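Local coordinates for protein GH127 beta-L-arabinofuranoside (Geobacillus stearothermophilus, PDB 4QK0) that probably hydrolyses beta-L-arabinofuranosidic bonds at the ends of arabinose-containing sugars, as a glycoside hydrolase of family 127, at residues I218-D229 and Y247-R257. Sequence-based numbering, arbitrary orientation.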
ATOM      1  N   ILE A 218      30.866   8.877  13.133  1.00 25.88           N
ATOM      2  CA  ILE A 218      30.455   7.497  12.992  1.00 28.68           C
ATOM      3  C   ILE A 218      30.461   6.729  14.320  1.00 30.62           C
ATOM      4  O   ILE A 218      29.490   6.033  14.623  1.00 32.14           O
ATOM      5  CB  ILE A 218      31.331   6.791  11.929  1.00 30.34           C
ATOM      6  CG1 ILE A 218      31.056   7.366  10.534  1.00 28.18           C
ATOM      7  CG2 ILE A 218      31.137   5.294  11.939  1.00 31.67           C
ATOM      8  CD1 ILE A 218      29.638   7.192  10.035  1.00 30.04           C
ATOM      9  N   ASP A 219      31.515   6.869  15.123  1.00 29.22           N
ATOM     10  CA  ASP A 219      31.574   6.126  16.396  1.00 30.99           C
ATOM     11  C   ASP A 219      30.618   6.648  17.415  1.00 26.27           C
ATOM     12  O   ASP A 219      30.192   5.896  18.271  1.00 23.91           O
ATOM     13  CB  ASP A 219      33.001   6.083  17.017  1.00 34.19           C
ATOM     14  CG  ASP A 219      33.973   5.326  16.158  1.00 35.41           C
ATOM     15  OD1 ASP A 219      33.543   4.412  15.379  1.00 37.59           O
ATOM     16  OD2 ASP A 219      35.185   5.633  16.261  1.00 43.44           O
ATOM     17  N   GLN A 220      30.234   7.907  17.309  1.00 24.12           N
ATOM     18  CA  GLN A 220      29.348   8.480  18.318  1.00 24.85           C
ATOM     19  C   GLN A 220      27.850   8.194  18.084  1.00 24.58           C
ATOM     20  O   GLN A 220      27.053   8.197  19.018  1.00 24.80           O
ATOM     21  CB  GLN A 220      29.512   9.977  18.350  1.00 24.94           C
ATOM     22  CG  GLN A 220      28.910  10.597  19.587  1.00 25.88           C
ATOM     23  CD  GLN A 220      29.601  10.155  20.881  1.00 27.52           C
ATOM     24  OE1 GLN A 220      30.765   9.799  20.896  1.00 30.77           O
ATOM     25  NE2 GLN A 220      28.870  10.204  21.967  1.00 25.80           N
ATOM     26  N   ARG A 221      27.493   7.944  16.830  1.00 27.43           N
ATOM     27  CA  ARG A 221      26.105   7.709  16.440  1.00 25.42           C
ATOM     28  C   ARG A 221      25.518   6.537  17.168  1.00 26.12           C
ATOM     29  O   ARG A 221      26.093   5.435  17.204  1.00 26.36           O
ATOM     30  CB  ARG A 221      25.985   7.491  14.940  1.00 26.18           C
ATOM     31  CG  ARG A 221      24.647   7.874  14.392  1.00 26.93           C
ATOM     32  CD  ARG A 221      24.540   7.579  12.907  1.00 27.70           C
ATOM     33  NE  ARG A 221      23.343   8.234  12.369  1.00 24.44           N
ATOM     34  CZ  ARG A 221      23.256   9.532  12.064  1.00 26.80           C
ATOM     35  NH1 ARG A 221      24.304  10.332  12.251  1.00 26.80           N
ATOM     36  NH2 ARG A 221      22.121  10.039  11.575  1.00 23.98           N
ATOM     37  N   GLY A 222      24.353   6.777  17.747  1.00 28.71           N
ATOM     38  CA  GLY A 222      23.609   5.707  18.397  1.00 33.05           C
ATOM     39  C   GLY A 222      24.036   5.410  19.818  1.00 33.21           C
ATOM     40  O   GLY A 222      23.442   4.571  20.463  1.00 32.83           O
ATOM     41  N   GLN A 223      25.026   6.145  20.323  1.00 36.46           N
ATOM     42  CA  GLN A 223      25.431   5.984  21.711  1.00 37.59           C
ATOM     43  C   GLN A 223      24.376   6.548  22.661  1.00 36.86           C
ATOM     44  O   GLN A 223      23.728   7.552  22.378  1.00 34.92           O
ATOM     45  CB  GLN A 223      26.780   6.672  22.009  1.00 39.64           C
ATOM     46  CG  GLN A 223      27.980   6.151  21.242  1.00 42.43           C
ATOM     47  CD  GLN A 223      28.303   4.649  21.388  1.00 49.53           C
ATOM     48  OE1 GLN A 223      28.938   4.048  20.494  1.00 45.34           O
ATOM     49  NE2 GLN A 223      27.918   4.041  22.511  1.00 57.52           N
ATOM     50  N   GLN A 224      24.240   5.898  23.806  1.00 38.81           N
ATOM     51  CA  GLN A 224      23.374   6.362  24.881  1.00 43.16           C
ATOM     52  C   GLN A 224      24.219   7.205  25.822  1.00 38.30           C
ATOM     53  O   GLN A 224      25.391   6.941  25.980  1.00 38.68           O
ATOM     54  CB  GLN A 224      22.789   5.179  25.655  1.00 46.48           C
ATOM     55  CG  GLN A 224      22.026   4.176  24.804  1.00 49.24           C
ATOM     56  CD  GLN A 224      20.557   4.506  24.632  1.00 56.62           C
ATOM     57  OE1 GLN A 224      20.045   5.485  25.163  1.00 66.31           O
ATOM     58  NE2 GLN A 224      19.863   3.665  23.882  1.00 59.47           N
ATOM     59  N   PRO A 225      23.619   8.204  26.482  1.00 43.49           N
ATOM     60  CA  PRO A 225      22.222   8.668  26.308  1.00 40.15           C
ATOM     61  C   PRO A 225      22.144   9.347  24.942  1.00 36.06           C
ATOM     62  O   PRO A 225      23.129   9.937  24.480  1.00 40.44           O
ATOM     63  CB  PRO A 225      22.039   9.656  27.457  1.00 40.61           C
ATOM     64  CG  PRO A 225      23.424  10.180  27.720  1.00 40.26           C
ATOM     65  CD  PRO A 225      24.390   9.089  27.378  1.00 42.00           C
ATOM     66  N   TYR A 226      21.015   9.215  24.270  1.00 36.47           N
ATOM     67  CA  TYR A 226      20.882   9.674  22.874  1.00 32.47           C
ATOM     68  C   TYR A 226      21.095  11.161  22.732  1.00 27.89           C
ATOM     69  O   TYR A 226      20.397  11.960  23.345  1.00 29.08           O
ATOM     70  CB  TYR A 226      19.485   9.329  22.366  1.00 36.88           C
ATOM     71  CG  TYR A 226      19.212   7.864  22.030  1.00 36.68           C
ATOM     72  CD1 TYR A 226      20.076   7.141  21.243  1.00 34.89           C
ATOM     73  CD2 TYR A 226      18.042   7.250  22.451  1.00 40.16           C
ATOM     74  CE1 TYR A 226      19.796   5.844  20.890  1.00 41.86           C
ATOM     75  CE2 TYR A 226      17.749   5.947  22.103  1.00 38.28           C
ATOM     76  CZ  TYR A 226      18.628   5.248  21.326  1.00 41.20           C
ATOM     77  OH  TYR A 226      18.395   3.914  20.985  1.00 38.84           O
ATOM     78  N   TYR A 227      22.058  11.554  21.928  1.00 28.44           N
ATOM     79  CA  TYR A 227      22.235  12.967  21.622  1.00 27.78           C
ATOM     80  C   TYR A 227      20.929  13.628  21.173  1.00 27.07           C
ATOM     81  O   TYR A 227      20.620  14.752  21.590  1.00 28.78           O
ATOM     82  CB  TYR A 227      23.318  13.182  20.567  1.00 26.74           C
ATOM     83  CG  TYR A 227      23.352  14.608  20.117  1.00 30.48           C
ATOM     84  CD1 TYR A 227      23.665  15.633  21.010  1.00 33.11           C
ATOM     85  CD2 TYR A 227      23.030  14.952  18.833  1.00 30.79           C
ATOM     86  CE1 TYR A 227      23.638  16.957  20.617  1.00 31.16           C
ATOM     87  CE2 TYR A 227      23.020  16.262  18.434  1.00 33.61           C
ATOM     88  CZ  TYR A 227      23.314  17.262  19.319  1.00 33.17           C
ATOM     89  OH  TYR A 227      23.313  18.549  18.877  1.00 32.18           O
ATOM     90  N   PHE A 228      20.153  12.962  20.321  1.00 27.52           N
ATOM     91  CA  PHE A 228      18.947  13.626  19.807  1.00 28.61           C
ATOM     92  C   PHE A 228      17.942  13.860  20.894  1.00 27.38           C
ATOM     93  O   PHE A 228      17.151  14.795  20.813  1.00 28.73           O
ATOM     94  CB  PHE A 228      18.302  12.834  18.635  1.00 25.23           C
ATOM     95  CG  PHE A 228      19.134  12.782  17.391  1.00 24.49           C
ATOM     96  CD1 PHE A 228      19.973  13.855  17.011  1.00 23.75           C
ATOM     97  CD2 PHE A 228      19.074  11.692  16.571  1.00 23.82           C
ATOM     98  CE1 PHE A 228      20.724  13.831  15.856  1.00 20.09           C
ATOM     99  CE2 PHE A 228      19.831  11.657  15.398  1.00 24.06           C
ATOM    100  CZ  PHE A 228      20.654  12.719  15.049  1.00 23.71           C
ATOM    101  N   ASP A 229      17.918  12.992  21.902  1.00 30.75           N
ATOM    102  CA  ASP A 229      17.031  13.243  23.066  1.00 32.77           C
ATOM    103  C   ASP A 229      17.517  14.427  23.873  1.00 32.32           C
ATOM    104  O   ASP A 229      16.723  15.218  24.348  1.00 34.68           O
ATOM    105  CB  ASP A 229      16.918  12.000  23.973  1.00 34.10           C
ATOM    106  CG  ASP A 229      15.994  10.938  23.411  1.00 35.18           C
ATOM    107  OD1 ASP A 229      15.188  11.233  22.496  1.00 38.18           O
ATOM    108  OD2 ASP A 229      16.107   9.773  23.852  1.00 44.51           O
ATOM    109  N   TYR A 247      14.410   6.476  16.075  1.00 29.39           N
ATOM    110  CA  TYR A 247      15.727   6.831  15.587  1.00 30.08           C
ATOM    111  C   TYR A 247      16.283   5.860  14.620  1.00 30.96           C
ATOM    112  O   TYR A 247      17.323   6.113  14.021  1.00 32.40           O
ATOM    113  CB  TYR A 247      16.676   7.037  16.745  1.00 29.40           C
ATOM    114  CG  TYR A 247      16.330   8.243  17.582  1.00 29.92           C
ATOM    115  CD1 TYR A 247      15.976   9.448  16.983  1.00 28.46           C
ATOM    116  CD2 TYR A 247      16.330   8.166  19.002  1.00 30.23           C
ATOM    117  CE1 TYR A 247      15.657  10.553  17.744  1.00 31.51           C
ATOM    118  CE2 TYR A 247      16.048   9.280  19.759  1.00 31.89           C
ATOM    119  CZ  TYR A 247      15.704  10.474  19.124  1.00 30.39           C
ATOM    120  OH  TYR A 247      15.384  11.586  19.882  1.00 37.02           O
ATOM    121  N   ARG A 248      15.589   4.759  14.404  1.00 29.58           N
ATOM    122  CA  ARG A 248      15.903   3.943  13.220  1.00 29.71           C
ATOM    123  C   ARG A 248      15.842   4.738  11.937  1.00 25.58           C
ATOM    124  O   ARG A 248      16.589   4.468  10.999  1.00 21.27           O
ATOM    125  CB  ARG A 248      14.931   2.778  13.096  1.00 32.95           C
ATOM    126  CG  ARG A 248      15.090   1.781  14.232  1.00 38.71           C
ATOM    127  CD  ARG A 248      13.838   0.937  14.381  1.00 42.43           C
ATOM    128  NE  ARG A 248      13.634   0.099  13.214  1.00 41.77           N
ATOM    129  CZ  ARG A 248      14.089  -1.149  13.086  1.00 48.75           C
ATOM    130  NH1 ARG A 248      14.835  -1.686  14.051  1.00 48.10           N
ATOM    131  NH2 ARG A 248      13.806  -1.865  11.974  1.00 41.77           N
ATOM    132  N   TYR A 249      14.975   5.738  11.885  1.00 23.96           N
ATOM    133  CA  TYR A 249      14.892   6.562  10.669  1.00 24.07           C
ATOM    134  C   TYR A 249      16.254   7.128  10.275  1.00 24.11           C
ATOM    135  O   TYR A 249      16.633   7.104   9.097  1.00 22.84           O
ATOM    136  CB  TYR A 249      13.964   7.721  10.913  1.00 23.36           C
ATOM    137  CG  TYR A 249      13.812   8.687   9.756  1.00 21.82           C
ATOM    138  CD1 TYR A 249      13.017   8.375   8.667  1.00 20.98           C
ATOM    139  CD2 TYR A 249      14.384   9.957   9.806  1.00 21.73           C
ATOM    140  CE1 TYR A 249      12.833   9.261   7.617  1.00 20.72           C
ATOM    141  CE2 TYR A 249      14.181  10.898   8.771  1.00 21.24           C
ATOM    142  CZ  TYR A 249      13.415  10.535   7.685  1.00 23.36           C
ATOM    143  OH  TYR A 249      13.218  11.377   6.663  1.00 25.52           O
ATOM    144  N   HIS A 250      16.978   7.604  11.287  1.00 23.93           N
ATOM    145  CA  HIS A 250      18.334   8.193  11.103  1.00 26.68           C
ATOM    146  C   HIS A 250      19.492   7.182  11.334  1.00 25.72           C
ATOM    147  O   HIS A 250      20.648   7.576  11.350  1.00 24.66           O
ATOM    148  CB  HIS A 250      18.575   9.306  12.111  1.00 24.25           C
ATOM    149  CG  HIS A 250      17.444  10.248  12.266  1.00 26.23           C
ATOM    150  ND1 HIS A 250      16.428  10.047  13.183  1.00 31.32           N
ATOM    151  CD2 HIS A 250      17.170  11.421  11.652  1.00 24.85           C
ATOM    152  CE1 HIS A 250      15.560  11.042  13.103  1.00 25.83           C
ATOM    153  NE2 HIS A 250      16.013  11.912  12.224  1.00 27.01           N
ATOM    154  N   GLN A 251      19.166   5.903  11.515  1.00 24.05           N
ATOM    155  CA  GLN A 251      20.149   4.873  11.851  1.00 22.58           C
ATOM    156  C   GLN A 251      21.017   5.294  13.060  1.00 22.57           C
ATOM    157  O   GLN A 251      22.210   5.034  13.091  1.00 22.03           O
ATOM    158  CB  GLN A 251      21.033   4.515  10.641  1.00 24.58           C
ATOM    159  CG  GLN A 251      20.239   4.034   9.423  1.00 24.19           C
ATOM    160  CD  GLN A 251      19.697   5.163   8.540  1.00 23.80           C
ATOM    161  OE1 GLN A 251      20.233   6.277   8.538  1.00 24.82           O
ATOM    162  NE2 GLN A 251      18.639   4.875   7.792  1.00 22.10           N
ATOM    163  N   ALA A 252      20.361   5.909  14.029  1.00 21.91           N
ATOM    164  CA  ALA A 252      20.945   6.359  15.245  1.00 24.30           C
ATOM    165  C   ALA A 252      20.322   5.651  16.438  1.00 25.17           C
ATOM    166  O   ALA A 252      20.341   6.180  17.546  1.00 28.77           O
ATOM    167  CB  ALA A 252      20.769   7.852  15.379  1.00 25.64           C
ATOM    168  N   HIS A 253      19.800   4.437  16.232  1.00 26.58           N
ATOM    169  CA  HIS A 253      19.116   3.653  17.280  1.00 28.45           C
ATOM    170  C   HIS A 253      20.122   2.870  18.141  1.00 29.79           C
ATOM    171  O   HIS A 253      19.922   2.693  19.342  1.00 28.89           O
ATOM    172  CB  HIS A 253      18.071   2.702  16.680  1.00 28.86           C
ATOM    173  CG  HIS A 253      18.596   1.848  15.575  1.00 29.11           C
ATOM    174  ND1 HIS A 253      19.186   2.376  14.449  1.00 28.61           N
ATOM    175  CD2 HIS A 253      18.549   0.505  15.377  1.00 28.23           C
ATOM    176  CE1 HIS A 253      19.538   1.394  13.633  1.00 29.06           C
ATOM    177  NE2 HIS A 253      19.168   0.247  14.178  1.00 27.00           N
ATOM    178  N   ILE A 254      21.207   2.441  17.524  1.00 33.43           N
ATOM    179  CA  ILE A 254      22.282   1.708  18.180  1.00 33.78           C
ATOM    180  C   ILE A 254      23.577   1.987  17.423  1.00 31.18           C
ATOM    181  O   ILE A 254      23.545   2.433  16.299  1.00 29.18           O
ATOM    182  CB  ILE A 254      22.045   0.169  18.144  1.00 36.04           C
ATOM    183  CG1 ILE A 254      21.999  -0.340  16.688  1.00 34.65           C
ATOM    184  CG2 ILE A 254      20.790  -0.205  18.896  1.00 37.51           C
ATOM    185  CD1 ILE A 254      21.505  -1.780  16.543  1.00 40.41           C
ATOM    186  N   PRO A 255      24.722   1.665  18.023  1.00 28.23           N
ATOM    187  CA  PRO A 255      25.946   1.990  17.361  1.00 27.17           C
ATOM    188  C   PRO A 255      26.107   1.249  16.055  1.00 27.32           C
ATOM    189  O   PRO A 255      25.598   0.146  15.903  1.00 29.42           O
ATOM    190  CB  PRO A 255      27.021   1.601  18.408  1.00 29.17           C
ATOM    191  CG  PRO A 255      26.328   1.753  19.743  1.00 29.05           C
ATOM    192  CD  PRO A 255      24.924   1.266  19.437  1.00 30.59           C
ATOM    193  N   VAL A 256      26.860   1.836  15.131  1.00 25.20           N
ATOM    194  CA  VAL A 256      26.868   1.317  13.781  1.00 28.25           C
ATOM    195  C   VAL A 256      27.369  -0.120  13.684  1.00 31.76           C
ATOM    196  O   VAL A 256      26.827  -0.875  12.890  1.00 28.06           O
ATOM    197  CB  VAL A 256      27.636   2.175  12.792  1.00 28.86           C
ATOM    198  CG1 VAL A 256      27.027   3.571  12.762  1.00 28.06           C
ATOM    199  CG2 VAL A 256      29.112   2.232  13.135  1.00 32.49           C
ATOM    200  N   ARG A 257      28.332  -0.508  14.532  1.00 29.57           N
ATOM    201  CA  ARG A 257      28.849  -1.866  14.512  1.00 33.40           C
ATOM    202  C   ARG A 257      27.824  -2.886  15.005  1.00 30.80           C
ATOM    203  O   ARG A 257      27.953  -4.047  14.703  1.00 37.12           O
ATOM    204  CB  ARG A 257      30.177  -2.008  15.300  1.00 35.54           C
ATOM    205  CG  ARG A 257      31.348  -1.242  14.697  1.00 36.04           C
ATOM    206  CD  ARG A 257      32.494  -1.062  15.677  1.00 33.24           C
ATOM    207  NE  ARG A 257      33.591  -0.241  15.142  1.00 30.21           N
ATOM    208  CZ  ARG A 257      33.590   1.075  15.129  1.00 33.55           C
ATOM    209  NH1 ARG A 257      32.515   1.755  15.537  1.00 37.45           N
ATOM    210  NH2 ARG A 257      34.633   1.747  14.648  1.00 35.29           N
TER
HETATM  211  O   HOH W   1      28.228   4.372  16.069  1.00 24.25           O
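Both Arg221 NE and Arg221 NH2 converge on a single backbone oxygen, His250 O, in a side-on grip at the edge of the guanidinium. The contact belongs to the GH127 catalytic domain, of the six-hairpin clan, and joins the link between helices 208-220 and 227-234, which begins with a type II turn from Gln220 to Gln223, to the loop 247-257. The Arg221 NH2 bond to His250 O (2.9 Å) lies in the carbonyl plane on a lone pair, whereas the one from NE is tilted from that plane. Placing CG opposite the backbone N (chi1 -153°) and extending the chain to NE carries the guanidinium there, where NH2 also reaches Asp189 O. A leucine here would probably leave His250 O without either of these donors and the loop less firmly fixed to the turn. Gly222 comes close enough for a CA-H...O contact with Ala252 O (Gly222 CA to Ala252 O 3.4 Å); a CB would clash with Ile254 O. Tyr226, Phe228, Tyr247 and His250 form an aromatic cluster: the Tyr247 edge meets the Tyr226 face in a T-shaped pair (planes at 69°), and the Phe228 edge is directed at the His250 face, with ring centroids 5.3 Å apart. Hydroxyls fix two of these rings: Tyr226 OH donates to His253 O on an in-plane lone pair (2.6 Å), and Tyr247 OH to Asp229 OD1 from above the carboxylate plane (2.6 Å). At the other end, Arg257, salt-bridged also to Asp285, grips Asp219 end-on: NH1 (2.9 Å) and NH2 (3.0 Å) both bond Asp219 OD1 from the same face of the carboxylate.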